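Local coordinates for protein beta-glucuronidase (uncultured Clostridium sp., PDB 6U7J) that hydrolyses beta-glucuronides as a gut microbial glycoside hydrolase of family 2, and probably reactivates estrogens by removing their glucuronic acid, at residues K387-A390 / Y391-V395; S425-Y428 / F429-V432; T433-I436 / R437-S441; D456-S459 / Q460-V464; I492-H495 / E496-K500. All blocks are in the same frame, centred on the assembly; numbering follows the deposited sequence.

Interaction 1. Residues K387-A390 / Y391-V395; sequences KTLA and YHKQV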
loop_
_atom_site.group_PDB
_atom_site.type_symbol
_atom_site.label_atom_id
_atom_site.label_comp_id
_atom_site.label_asym_id
_atom_site.label_seq_id
_atom_site.Cartn_x
_atom_site.Cartn_y
_atom_site.Cartn_z
ATOM N N LYS B 387 -26.087 10.618 38.768
ATOM C CA LYS B 387 -25.551 11.774 38.083
ATOM C C LYS B 387 -25.513 11.647 36.606
ATOM O O LYS B 387 -25.977 12.535 35.874
ATOM C CB LYS B 387 -24.096 12.030 38.444
ATOM C CG LYS B 387 -24.158 12.828 39.559
ATOM C CD LYS B 387 -25.058 13.869 39.226
ATOM C CE LYS B 387 -25.643 13.971 40.559
ATOM N NZ LYS B 387 -24.476 14.671 41.264
ATOM N N THR B 388 -24.710 10.675 36.232
ATOM C CA THR B 388 -24.740 10.171 34.896
ATOM C C THR B 388 -26.179 10.105 34.443
ATOM O O THR B 388 -26.518 10.593 33.367
ATOM C CB THR B 388 -24.101 8.807 34.890
ATOM O OG1 THR B 388 -22.870 8.870 35.617
ATOM C CG2 THR B 388 -23.863 8.400 33.441
ATOM N N LEU B 389 -27.042 9.518 35.278
ATOM C CA LEU B 389 -28.435 9.317 34.896
ATOM C C LEU B 389 -29.138 10.646 34.632
ATOM O O LEU B 389 -29.838 10.803 33.622
ATOM C CB LEU B 389 -29.150 8.513 35.987
ATOM C CG LEU B 389 -30.660 8.280 35.835
ATOM C CD1 LEU B 389 -30.976 7.783 34.449
ATOM C CD2 LEU B 389 -31.176 7.301 36.891
ATOM N N ALA B 390 -28.975 11.618 35.537
ATOM C CA ALA B 390 -29.631 12.909 35.337
ATOM C C ALA B 390 -29.057 13.621 34.118
ATOM O O ALA B 390 -29.803 14.216 33.330
ATOM C CB ALA B 390 -29.498 13.780 36.583
ATOM N N TYR B 391 -27.733 13.527 33.921
ATOM C CA TYR B 391 -27.131 14.155 32.751
ATOM C C TYR B 391 -27.570 13.441 31.469
ATOM O O TYR B 391 -27.840 14.086 30.449
ATOM C CB TYR B 391 -25.606 14.179 32.902
ATOM C CG TYR B 391 -24.928 14.762 31.691
ATOM C CD1 TYR B 391 -25.117 16.093 31.352
ATOM C CD2 TYR B 391 -24.138 13.965 30.856
ATOM C CE1 TYR B 391 -24.529 16.630 30.237
ATOM C CE2 TYR B 391 -23.532 14.494 29.737
ATOM C CZ TYR B 391 -23.736 15.825 29.432
ATOM O OH TYR B 391 -23.158 16.366 28.320
ATOM N N HIS B 392 -27.704 12.117 31.531
ATOM C CA HIS B 392 -28.172 11.329 30.392
ATOM C C HIS B 392 -29.579 11.757 29.963
ATOM O O HIS B 392 -29.854 11.936 28.768
ATOM C CB HIS B 392 -28.125 9.853 30.791
ATOM C CG HIS B 392 -28.253 8.877 29.660
ATOM N ND1 HIS B 392 -27.941 7.542 29.811
ATOM C CD2 HIS B 392 -28.686 9.019 28.386
ATOM C CE1 HIS B 392 -28.164 6.906 28.676
ATOM N NE2 HIS B 392 -28.603 7.781 27.789
ATOM N N LYS B 393 -30.488 11.935 30.930
ATOM C CA LYS B 393 -31.813 12.468 30.611
ATOM C C LYS B 393 -31.720 13.863 30.000
ATOM O O LYS B 393 -32.430 14.180 29.036
ATOM C CB LYS B 393 -32.688 12.520 31.867
ATOM C CG LYS B 393 -32.969 11.188 32.528
ATOM C CD LYS B 393 -34.096 11.360 33.541
ATOM C CE LYS B 393 -33.931 10.447 34.731
ATOM N NZ LYS B 393 -34.953 10.749 35.782
ATOM N N GLN B 394 -30.855 14.718 30.549
ATOM C CA GLN B 394 -30.745 16.068 30.008
ATOM C C GLN B 394 -30.232 16.062 28.570
ATOM O O GLN B 394 -30.655 16.892 27.757
ATOM C CB GLN B 394 -29.850 16.920 30.906
ATOM C CG GLN B 394 -30.395 17.056 32.319
ATOM C CD GLN B 394 -29.439 17.777 33.257
ATOM O OE1 GLN B 394 -28.218 17.761 33.054
ATOM N NE2 GLN B 394 -29.987 18.417 34.292
ATOM N N VAL B 395 -29.312 15.150 28.229
ATOM C CA VAL B 395 -28.826 15.133 26.847
ATOM C C VAL B 395 -29.918 14.627 25.910
ATOM O O VAL B 395 -30.050 15.102 24.775
ATOM C CB VAL B 395 -27.533 14.305 26.743
ATOM C CG1 VAL B 395 -27.180 14.017 25.288
ATOM C CG2 VAL B 395 -26.387 15.049 27.426
#
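Leu389 turns CG away from its backbone N (chi1 175°), while Lys393 carries CG beside its own N (chi1 -62°) and bends at chi3. These torsions bring Leu389 CD1 to 4.0 Å from Lys393 CE, and the two side chains cross at a slant. The aliphatic part of the lysine does the touching. Its NZ goes on to a salt bridge with Glu431. Gln394 CG lies 3.1 Å from Ala390 O. Both segments belong to helix 386-403 of the TIM-barrel domain, and the backbone bonds are those of an alpha-helix. Tyr391 N donates to Lys387 O at 2.8 Å, and His392 N to Thr388 O at 2.7 Å. Lys393 N to Leu389 O and Gln394 N to Ala390 O continue the series, both 3.0 Å. His392 is held at both ring nitrogens, ND1 by Tyr428 OH and NE2 by Ile414 O. Leu389 packs on Tyr428 and Val432 of helix 424-439.

Interaction 2. Residues S425-Y428 / F429-V432; sequences SRNY and FEEV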
loop_
_atom_site.group_PDB
_atom_site.type_symbol
_atom_site.label_atom_id
_atom_site.label_comp_id
_atom_site.label_asym_id
_atom_site.label_seq_id
_atom_site.Cartn_x
_atom_site.Cartn_y
_atom_site.Cartn_z
ATOM N N SER B 425 -28.007 -2.037 36.252
ATOM C CA SER B 425 -28.288 -1.343 35.002
ATOM C C SER B 425 -29.771 -1.349 34.641
ATOM O O SER B 425 -30.204 -0.508 33.842
ATOM C CB SER B 425 -27.456 -1.955 33.864
ATOM O OG SER B 425 -28.144 -3.012 33.205
ATOM N N ARG B 426 -30.563 -2.258 35.218
ATOM C CA ARG B 426 -31.982 -2.309 34.879
ATOM C C ARG B 426 -32.711 -1.037 35.313
ATOM O O ARG B 426 -33.448 -0.434 34.520
ATOM C CB ARG B 426 -32.635 -3.542 35.505
ATOM C CG ARG B 426 -34.085 -3.762 35.045
ATOM C CD ARG B 426 -34.850 -4.645 36.007
ATOM N NE ARG B 426 -34.030 -5.770 36.438
ATOM C CZ ARG B 426 -34.000 -6.941 35.816
ATOM N NH1 ARG B 426 -34.761 -7.127 34.742
ATOM N NH2 ARG B 426 -33.215 -7.917 36.266
ATOM N N ASN B 427 -32.523 -0.612 36.568
ATOM C CA ASN B 427 -33.161 0.623 37.032
ATOM C C ASN B 427 -32.695 1.833 36.226
ATOM O O ASN B 427 -33.493 2.727 35.915
ATOM C CB ASN B 427 -32.867 0.851 38.518
ATOM C CG ASN B 427 -33.708 -0.029 39.432
ATOM O OD1 ASN B 427 -34.604 -0.752 38.983
ATOM N ND2 ASN B 427 -33.404 0.012 40.726
ATOM N N TYR B 428 -31.396 1.893 35.909
ATOM C CA TYR B 428 -30.851 3.024 35.162
ATOM C C TYR B 428 -31.584 3.192 33.844
ATOM O O TYR B 428 -32.134 4.258 33.548
ATOM C CB TYR B 428 -29.344 2.827 34.925
ATOM C CG TYR B 428 -28.672 4.002 34.246
ATOM C CD1 TYR B 428 -28.774 4.193 32.871
ATOM C CD2 TYR B 428 -27.939 4.929 34.984
ATOM C CE1 TYR B 428 -28.178 5.270 32.258
ATOM C CE2 TYR B 428 -27.323 6.010 34.370
ATOM C CZ TYR B 428 -27.454 6.178 33.012
ATOM O OH TYR B 428 -26.862 7.256 32.400
ATOM N N PHE B 429 -31.626 2.135 33.046
ATOM C CA PHE B 429 -32.187 2.275 31.715
ATOM C C PHE B 429 -33.702 2.304 31.719
ATOM O O PHE B 429 -34.294 2.862 30.791
ATOM C CB PHE B 429 -31.623 1.170 30.815
ATOM C CG PHE B 429 -30.178 1.410 30.458
ATOM C CD1 PHE B 429 -29.841 2.355 29.499
ATOM C CD2 PHE B 429 -29.168 0.772 31.143
ATOM C CE1 PHE B 429 -28.506 2.616 29.184
ATOM C CE2 PHE B 429 -27.834 1.023 30.842
ATOM C CZ PHE B 429 -27.506 1.950 29.856
ATOM N N GLU B 430 -34.347 1.748 32.746
ATOM C CA GLU B 430 -35.789 1.938 32.867
ATOM C C GLU B 430 -36.121 3.403 33.072
ATOM O O GLU B 430 -37.053 3.932 32.449
ATOM C CB GLU B 430 -36.359 1.120 34.021
ATOM C CG GLU B 430 -37.876 1.114 33.995
ATOM C CD GLU B 430 -38.484 0.572 35.265
ATOM O OE1 GLU B 430 -39.667 0.165 35.233
ATOM O OE2 GLU B 430 -37.779 0.556 36.295
ATOM N N GLU B 431 -35.363 4.076 33.945
ATOM C CA GLU B 431 -35.516 5.514 34.101
ATOM C C GLU B 431 -35.278 6.234 32.779
ATOM O O GLU B 431 -36.090 7.067 32.358
ATOM C CB GLU B 431 -34.560 6.020 35.178
ATOM C CG GLU B 431 -35.225 6.228 36.524
ATOM C CD GLU B 431 -36.464 7.105 36.413
ATOM O OE1 GLU B 431 -36.321 8.307 36.088
ATOM O OE2 GLU B 431 -37.581 6.582 36.624
ATOM N N VAL B 432 -34.173 5.911 32.094
ATOM C CA VAL B 432 -33.850 6.615 30.856
ATOM C C VAL B 432 -34.943 6.393 29.824
ATOM O O VAL B 432 -35.408 7.337 29.176
ATOM C CB VAL B 432 -32.475 6.186 30.311
ATOM C CG1 VAL B 432 -32.222 6.851 28.963
ATOM C CG2 VAL B 432 -31.372 6.562 31.265
#
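Helix 424-439 connects strands 409-416 and 445-449 in a beta-alpha-beta unit of the TIM barrel, and this contact lies near its start. Tyr428 and Phe429 form a T-shaped pair. The edge of the tyrosine points at the face of the phenylalanine, with centroids 4.9 Å apart and planes at 61°. Tyr428 CD1 stands over the centre of the Phe429 ring, 3.7 Å above its plane. The first torsions differ: Tyr428 CG is opposite its backbone N (chi1 -176°), whereas Phe429 CG lies beside its N (chi1 -73°). This lets neighbouring residues meet ring to ring. Phe429 N donates to Ser425 O at 3.1 Å, and CD2 of the same ring lies 3.2 Å from that oxygen, near the ring plane. Phe429 also packs on Ile414 and Thr415 of strand 409-416. The tyrosine packs on Thr388 and Leu389 of helix 386-403. One turn on, Val432 CG2 comes 3.6 Å from Tyr428 CE1 and 3.3 Å from Tyr428 O.

Interaction 3. Residues T433-I436 / R437-S441; sequences TKYI and RKLDS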
loop_
_atom_site.group_PDB
_atom_site.type_symbol
_atom_site.label_atom_id
_atom_site.label_comp_id
_atom_site.label_asym_id
_atom_site.label_seq_id
_atom_site.Cartn_x
_atom_site.Cartn_y
_atom_site.Cartn_z
ATOM N N THR B 433 -35.377 5.140 29.659
ATOM C CA THR B 433 -36.364 4.845 28.621
ATOM C C THR B 433 -37.698 5.524 28.918
ATOM O O THR B 433 -38.319 6.108 28.022
ATOM C CB THR B 433 -36.557 3.337 28.476
ATOM O OG1 THR B 433 -36.675 2.744 29.774
ATOM C CG2 THR B 433 -35.385 2.717 27.752
ATOM N N LYS B 434 -38.142 5.479 30.174
ATOM C CA LYS B 434 -39.377 6.168 30.535
ATOM C C LYS B 434 -39.284 7.660 30.255
ATOM O O LYS B 434 -40.255 8.271 29.792
ATOM C CB LYS B 434 -39.703 5.911 32.002
ATOM C CG LYS B 434 -40.468 4.610 32.206
ATOM C CD LYS B 434 -40.415 4.107 33.638
ATOM C CE LYS B 434 -40.196 5.231 34.619
ATOM N NZ LYS B 434 -41.355 6.168 34.624
ATOM N N TYR B 435 -38.112 8.260 30.482
ATOM C CA TYR B 435 -37.985 9.701 30.266
ATOM C C TYR B 435 -38.095 10.067 28.786
ATOM O O TYR B 435 -38.734 11.068 28.442
ATOM C CB TYR B 435 -36.669 10.220 30.843
ATOM C CG TYR B 435 -36.541 11.713 30.697
ATOM C CD1 TYR B 435 -35.685 12.272 29.749
ATOM C CD2 TYR B 435 -37.309 12.575 31.486
ATOM C CE1 TYR B 435 -35.577 13.651 29.608
ATOM C CE2 TYR B 435 -37.209 13.956 31.350
ATOM C CZ TYR B 435 -36.339 14.486 30.411
ATOM O OH TYR B 435 -36.245 15.847 30.269
ATOM N N ILE B 436 -37.471 9.286 27.894
ATOM C CA ILE B 436 -37.514 9.649 26.476
ATOM C C ILE B 436 -38.896 9.366 25.911
ATOM O O ILE B 436 -39.363 10.069 25.006
ATOM C CB ILE B 436 -36.395 8.932 25.677
ATOM C CG1 ILE B 436 -36.460 9.268 24.186
ATOM C CG2 ILE B 436 -36.459 7.430 25.843
ATOM C CD1 ILE B 436 -36.310 10.758 23.850
ATOM N N ARG B 437 -39.584 8.359 26.449
ATOM C CA ARG B 437 -40.961 8.104 26.022
ATOM C C ARG B 437 -41.890 9.249 26.404
ATOM O O ARG B 437 -42.832 9.543 25.661
ATOM C CB ARG B 437 -41.460 6.787 26.609
ATOM C CG ARG B 437 -40.905 5.573 25.888
ATOM C CD ARG B 437 -41.605 4.299 26.314
ATOM N NE ARG B 437 -40.775 3.147 25.997
ATOM C CZ ARG B 437 -40.717 2.584 24.797
ATOM N NH1 ARG B 437 -41.463 3.061 23.796
ATOM N NH2 ARG B 437 -39.922 1.542 24.606
ATOM N N LYS B 438 -41.626 9.930 27.533
ATOM C CA LYS B 438 -42.489 11.055 27.893
ATOM C C LYS B 438 -42.223 12.268 27.005
ATOM O O LYS B 438 -43.136 13.057 26.751
ATOM C CB LYS B 438 -42.341 11.421 29.379
ATOM C CG LYS B 438 -43.347 12.495 29.805
ATOM C CD LYS B 438 -44.049 12.206 31.140
ATOM C CE LYS B 438 -43.060 12.180 32.297
ATOM N NZ LYS B 438 -43.087 13.453 33.093
ATOM N N LEU B 439 -40.996 12.423 26.506
ATOM C CA LEU B 439 -40.693 13.528 25.599
ATOM C C LEU B 439 -41.297 13.304 24.222
ATOM O O LEU B 439 -41.731 14.257 23.563
ATOM C CB LEU B 439 -39.180 13.690 25.460
ATOM C CG LEU B 439 -38.385 14.272 26.617
ATOM C CD1 LEU B 439 -36.908 14.078 26.328
ATOM C CD2 LEU B 439 -38.715 15.745 26.793
ATOM N N ASP B 440 -41.284 12.063 23.744
ATOM C CA ASP B 440 -41.651 11.766 22.364
ATOM C C ASP B 440 -42.466 10.483 22.362
ATOM O O ASP B 440 -41.920 9.400 22.578
ATOM C CB ASP B 440 -40.407 11.628 21.479
ATOM C CG ASP B 440 -40.747 11.494 19.997
ATOM O OD1 ASP B 440 -41.938 11.598 19.647
ATOM O OD2 ASP B 440 -39.819 11.291 19.176
ATOM N N SER B 441 -43.764 10.603 22.129
ATOM C CA SER B 441 -44.642 9.453 21.988
ATOM C C SER B 441 -44.678 8.925 20.561
ATOM O O SER B 441 -45.344 7.921 20.306
ATOM C CB SER B 441 -46.060 9.825 22.433
ATOM O OG SER B 441 -46.462 11.064 21.867
#
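Backbone hydrogen bonds carry the last turns of helix 424-439, in the beta-alpha-beta unit of the TIM barrel that leads into strand 445-449. Arg437 N donates to Thr433 O at 3.0 Å. Nearer the end the bonds fork. Lys438 N reaches Lys434 O at 3.1 Å, with a weak second bond to Tyr435 O. Leu439 N reaches Tyr435 O at 3.3 Å, with a weak one to Ile436 O. Asp440 N still bonds Ile436 O, though Asp440 has left helical backbone angles. Among polar side chains, Arg437 reaches out from the helix, extended from CG to NE, with CG 3.4 Å from Thr433 O. Its guanidinium binds Asp463 by a salt bridge and Phe461 O by a hydrogen bond. Asp440 OD2 takes Trp412 NE1 and Arg443 NH1. The apolar contacts centre on Leu439. Tyr435 CG is opposite its backbone N (chi1 -177°) and Leu439 CG beside its own (chi1 -73°), which sets Leu439 CG over one ring face. Leu439 CD1 is 3.6 Å from Tyr435 CE1 and 4.2 Å from Ile436 CD1.

Interaction 4. Residues D456-S459 / Q460-V464; sequences DKIS and QFFDV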
loop_
_atom_site.group_PDB
_atom_site.type_symbol
_atom_site.label_atom_id
_atom_site.label_comp_id
_atom_site.label_asym_id
_atom_site.label_seq_id
_atom_site.Cartn_x
_atom_site.Cartn_y
_atom_site.Cartn_z
ATOM N N ASP B 456 -28.369 -10.109 29.318
ATOM C CA ASP B 456 -28.923 -8.772 29.159
ATOM C C ASP B 456 -30.100 -8.576 30.102
ATOM O O ASP B 456 -30.874 -9.501 30.364
ATOM C CB ASP B 456 -29.397 -8.519 27.724
ATOM C CG ASP B 456 -30.075 -7.162 27.581
ATOM O OD1 ASP B 456 -29.474 -6.167 28.034
ATOM O OD2 ASP B 456 -31.204 -7.078 27.055
ATOM N N LYS B 457 -30.244 -7.348 30.597
ATOM C CA LYS B 457 -31.312 -7.048 31.533
ATOM C C LYS B 457 -32.097 -5.789 31.185
ATOM O O LYS B 457 -32.901 -5.346 32.009
ATOM C CB LYS B 457 -30.743 -6.953 32.950
ATOM C CG LYS B 457 -30.362 -8.327 33.512
ATOM C CD LYS B 457 -29.642 -8.235 34.834
ATOM C CE LYS B 457 -29.110 -9.588 35.240
ATOM N NZ LYS B 457 -28.150 -10.121 34.226
ATOM N N ILE B 458 -31.926 -5.216 29.986
ATOM C CA ILE B 458 -32.569 -3.937 29.696
ATOM C C ILE B 458 -33.352 -3.916 28.385
ATOM O O ILE B 458 -34.174 -3.016 28.170
ATOM C CB ILE B 458 -31.540 -2.786 29.701
ATOM C CG1 ILE B 458 -30.641 -2.836 28.457
ATOM C CG2 ILE B 458 -30.719 -2.791 30.983
ATOM C CD1 ILE B 458 -29.848 -1.529 28.231
ATOM N N SER B 459 -33.135 -4.886 27.497
ATOM C CA SER B 459 -33.746 -4.766 26.174
ATOM C C SER B 459 -35.263 -4.893 26.214
ATOM O O SER B 459 -35.926 -4.477 25.253
ATOM C CB SER B 459 -33.174 -5.796 25.195
ATOM O OG SER B 459 -31.888 -5.393 24.751
ATOM N N GLN B 460 -35.833 -5.437 27.296
ATOM C CA GLN B 460 -37.289 -5.465 27.417
ATOM C C GLN B 460 -37.903 -4.065 27.361
ATOM O O GLN B 460 -39.084 -3.937 27.025
ATOM C CB GLN B 460 -37.708 -6.164 28.712
ATOM C CG GLN B 460 -37.301 -5.428 29.989
ATOM C CD GLN B 460 -35.891 -5.792 30.430
ATOM O OE1 GLN B 460 -35.145 -6.420 29.678
ATOM N NE2 GLN B 460 -35.518 -5.399 31.645
ATOM N N PHE B 461 -37.130 -3.014 27.659
ATOM C CA PHE B 461 -37.658 -1.655 27.633
ATOM C C PHE B 461 -37.711 -1.056 26.235
ATOM O O PHE B 461 -38.294 0.021 26.071
ATOM C CB PHE B 461 -36.822 -0.736 28.539
ATOM C CG PHE B 461 -36.718 -1.215 29.970
ATOM C CD1 PHE B 461 -37.852 -1.528 30.698
ATOM C CD2 PHE B 461 -35.485 -1.352 30.583
ATOM C CE1 PHE B 461 -37.756 -1.975 32.011
ATOM C CE2 PHE B 461 -35.384 -1.792 31.897
ATOM C CZ PHE B 461 -36.524 -2.105 32.610
ATOM N N PHE B 462 -37.131 -1.712 25.230
ATOM C CA PHE B 462 -37.003 -1.131 23.900
ATOM C C PHE B 462 -38.129 -1.609 22.997
ATOM O O PHE B 462 -38.770 -2.628 23.251
ATOM C CB PHE B 462 -35.652 -1.495 23.261
ATOM C CG PHE B 462 -34.458 -1.064 24.063
ATOM C CD1 PHE B 462 -34.516 0.059 24.884
ATOM C CD2 PHE B 462 -33.269 -1.771 23.984
ATOM C CE1 PHE B 462 -33.407 0.462 25.621
ATOM C CE2 PHE B 462 -32.157 -1.373 24.711
ATOM C CZ PHE B 462 -32.227 -0.259 25.535
ATOM N N ASP B 463 -38.351 -0.859 21.922
ATOM C CA ASP B 463 -39.288 -1.260 20.882
ATOM C C ASP B 463 -38.625 -2.096 19.796
ATOM O O ASP B 463 -39.297 -2.912 19.147
ATOM C CB ASP B 463 -39.937 -0.018 20.274
ATOM C CG ASP B 463 -40.573 0.877 21.342
ATOM O OD1 ASP B 463 -41.465 0.381 22.067
ATOM O OD2 ASP B 463 -40.174 2.054 21.485
ATOM N N VAL B 464 -37.322 -1.919 19.586
ATOM C CA VAL B 464 -36.540 -2.739 18.668
ATOM C C VAL B 464 -35.312 -3.219 19.415
ATOM O O VAL B 464 -34.738 -2.473 20.217
ATOM C CB VAL B 464 -36.138 -1.951 17.398
ATOM C CG1 VAL B 464 -35.177 -2.768 16.521
ATOM C CG2 VAL B 464 -37.370 -1.558 16.609
#
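Lys457 O accepts a short hydrogen bond of 2.6 Å from Gln460 NE2. The donor nitrogen stands above the carbonyl plane, 51° out of it. The glutamine folds back on its own chain: CG sits between the backbone N and the carbonyl carbon (chi1 66°), and the chain bends again at chi2. Gln460 NE2 also lies 3.5 Å above one face of the Phe461 ring, toward its rim. Two backbone bonds then coil residues 458-462 into a 3-10 turn. Phe461 N donates to Ile458 O, and Phe462 N to Ser459 O, both at 3.0 Å. Before the turn, Asp456 grips the chain with both carboxylate oxygens. OD1 accepts from Ile458 N at 3.3 Å, an Asx turn. OD2 accepts from Ser459 N at 3.0 Å, on the syn side. The Phe462 ring has Ile458 O over the centre of one face, and its CZ is 3.8 Å from Ile458 CD1. The segments lie in the loop between barrel strands 445-449 and 465-468. Ile458 and Phe461 face helix 424-439, Ser459 rests on Met449 of strand 445-449, and Gln460 touches Tyr498 of helix 480-498.

Interaction 5. Residues I492-H495 / E496-K500; sequences IKWH and EKYGK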
loop_
_atom_site.group_PDB
_atom_site.type_symbol
_atom_site.label_atom_id
_atom_site.label_comp_id
_atom_site.label_asym_id
_atom_site.label_seq_id
_atom_site.Cartn_x
_atom_site.Cartn_y
_atom_site.Cartn_z
ATOM N N ILE B 492 -31.819 -16.019 16.881
ATOM C CA ILE B 492 -33.057 -16.666 17.296
ATOM C C ILE B 492 -33.227 -16.564 18.809
ATOM O O ILE B 492 -34.346 -16.373 19.305
ATOM C CB ILE B 492 -33.093 -18.120 16.791
ATOM C CG1 ILE B 492 -33.191 -18.142 15.261
ATOM C CG2 ILE B 492 -34.284 -18.860 17.380
ATOM C CD1 ILE B 492 -33.037 -19.527 14.663
ATOM N N LYS B 493 -32.123 -16.654 19.563
ATOM C CA LYS B 493 -32.201 -16.473 21.014
ATOM C C LYS B 493 -32.672 -15.062 21.386
ATOM O O LYS B 493 -33.472 -14.896 22.315
ATOM C CB LYS B 493 -30.849 -16.786 21.661
ATOM C CG LYS B 493 -30.443 -18.250 21.488
ATOM C CD LYS B 493 -29.359 -18.704 22.462
ATOM C CE LYS B 493 -28.061 -17.951 22.252
ATOM N NZ LYS B 493 -26.901 -18.619 22.920
ATOM N N TRP B 494 -32.204 -14.034 20.668
ATOM C CA TRP B 494 -32.644 -12.667 20.964
ATOM C C TRP B 494 -34.134 -12.493 20.673
ATOM O O TRP B 494 -34.847 -11.792 21.405
ATOM C CB TRP B 494 -31.825 -11.647 20.158
ATOM C CG TRP B 494 -30.427 -11.388 20.677
ATOM C CD1 TRP B 494 -29.264 -11.890 20.176
ATOM C CD2 TRP B 494 -30.059 -10.557 21.788
ATOM N NE1 TRP B 494 -28.193 -11.433 20.907
ATOM C CE2 TRP B 494 -28.654 -10.611 21.901
ATOM C CE3 TRP B 494 -30.781 -9.777 22.701
ATOM C CZ2 TRP B 494 -27.955 -9.917 22.887
ATOM C CZ3 TRP B 494 -30.086 -9.087 23.683
ATOM C CH2 TRP B 494 -28.687 -9.162 23.767
ATOM N N HIS B 495 -34.624 -13.112 19.601
ATOM C CA HIS B 495 -36.041 -12.981 19.281
ATOM C C HIS B 495 -36.903 -13.738 20.279
ATOM O O HIS B 495 -37.949 -13.239 20.715
ATOM C CB HIS B 495 -36.315 -13.488 17.875
ATOM C CG HIS B 495 -37.746 -13.361 17.468
ATOM N ND1 HIS B 495 -38.411 -12.152 17.468
ATOM C CD2 HIS B 495 -38.640 -14.285 17.042
ATOM C CE1 HIS B 495 -39.653 -12.338 17.059
ATOM N NE2 HIS B 495 -39.817 -13.622 16.795
ATOM N N GLU B 496 -36.478 -14.943 20.655
ATOM C CA GLU B 496 -37.266 -15.723 21.599
ATOM C C GLU B 496 -37.328 -15.041 22.962
ATOM O O GLU B 496 -38.374 -15.062 23.620
ATOM C CB GLU B 496 -36.695 -17.140 21.710
ATOM C CG GLU B 496 -37.218 -18.082 20.625
ATOM C CD GLU B 496 -36.496 -19.424 20.594
ATOM O OE1 GLU B 496 -35.474 -19.571 21.303
ATOM O OE2 GLU B 496 -36.945 -20.333 19.852
ATOM N N LYS B 497 -36.236 -14.387 23.378
ATOM C CA LYS B 497 -36.180 -13.831 24.728
ATOM C C LYS B 497 -37.051 -12.587 24.873
ATOM O O LYS B 497 -37.639 -12.364 25.938
ATOM C CB LYS B 497 -34.736 -13.518 25.115
ATOM C CG LYS B 497 -34.611 -12.786 26.445
ATOM C CD LYS B 497 -33.209 -12.857 27.055
ATOM C CE LYS B 497 -33.253 -12.360 28.499
ATOM N NZ LYS B 497 -31.961 -11.786 28.953
ATOM N N TYR B 498 -37.152 -11.764 23.821
ATOM C CA TYR B 498 -37.825 -10.473 23.925
ATOM C C TYR B 498 -39.000 -10.291 22.981
ATOM O O TYR B 498 -39.801 -9.374 23.204
ATOM C CB TYR B 498 -36.834 -9.313 23.689
ATOM C CG TYR B 498 -35.729 -9.246 24.715
ATOM C CD1 TYR B 498 -35.967 -8.744 25.983
ATOM C CD2 TYR B 498 -34.452 -9.699 24.417
ATOM C CE1 TYR B 498 -34.970 -8.691 26.934
ATOM C CE2 TYR B 498 -33.433 -9.641 25.364
ATOM C CZ TYR B 498 -33.704 -9.127 26.621
ATOM O OH TYR B 498 -32.713 -9.071 27.570
ATOM N N GLY B 499 -39.115 -11.093 21.925
ATOM C CA GLY B 499 -40.304 -11.029 21.103
ATOM C C GLY B 499 -40.424 -9.800 20.237
ATOM O O GLY B 499 -41.529 -9.466 19.807
ATOM N N LYS B 500 -39.318 -9.130 19.944
ATOM C CA LYS B 500 -39.305 -7.899 19.175
ATOM C C LYS B 500 -38.536 -8.080 17.868
ATOM O O LYS B 500 -37.732 -9.012 17.735
ATOM C CB LYS B 500 -38.670 -6.775 20.011
ATOM C CG LYS B 500 -39.526 -6.334 21.212
ATOM C CD LYS B 500 -38.674 -5.632 22.247
ATOM C CE LYS B 500 -39.323 -5.655 23.633
ATOM N NZ LYS B 500 -40.527 -4.793 23.656
HETATM O O HOH W 1 -36.452 -9.620 20.505
#
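Trp494 and Tyr498 run alongside each other in one direction, with Trp494 CE3 3.8 Å from Tyr498 CE2. Each has CG beside its backbone N (chi1 -76° and -63°), and this sends both rings off the helix in the same sense, one turn apart. The edge of the tyrosine ring also faces Trp494 O. Lys497 CG lies over one face of that ring, toward the rim, 3.5 Å above its plane. Lys497 NZ donates to Tyr498 OH at 3.1 Å and also bonds Val453 O. His495 turns the other way, with CG opposite its N (chi1 -179°). This swings ND1 to Lys500 O, a 3.2 Å bond that lies in the imidazole plane. Gly499, the first residue past the helix, has positive phi, and its N donates to His495 O at 2.7 Å. A water donates to Trp494 O and accepts from Lys500 N, bridging the helix end. Helix 480-498 links barrel strands 465-468 and 502-506. Trp494 and Tyr498 pack on Val465 of the first strand, while His495 stacks on Phe544.

Overall arrangement
All five contacts are local and lie in the TIM-barrel domain. Interactions 2 and 3 share helix 424-439, and both meet helix 386-403 of interaction 1. Interactions 1 and 2 are joined by a salt bridge, a probable tyrosine-histidine hydrogen bond and apolar packing. Interaction 4 is a loop turn rather than a regular helix. It borders interaction 2 through packing, interaction 3 through the paired bonds of Arg437, and interaction 5 through lysine bonds to backbone carbonyls and packing on Tyr498. Interactions 1 to 4 are partly buried; interaction 5 is a surface contact and has a bridging water. Aromatic packing marks interaction 2, whereas carboxylate and amide bonds to the backbone mark interaction 4. Interactions 3 and 5 both include helix ends.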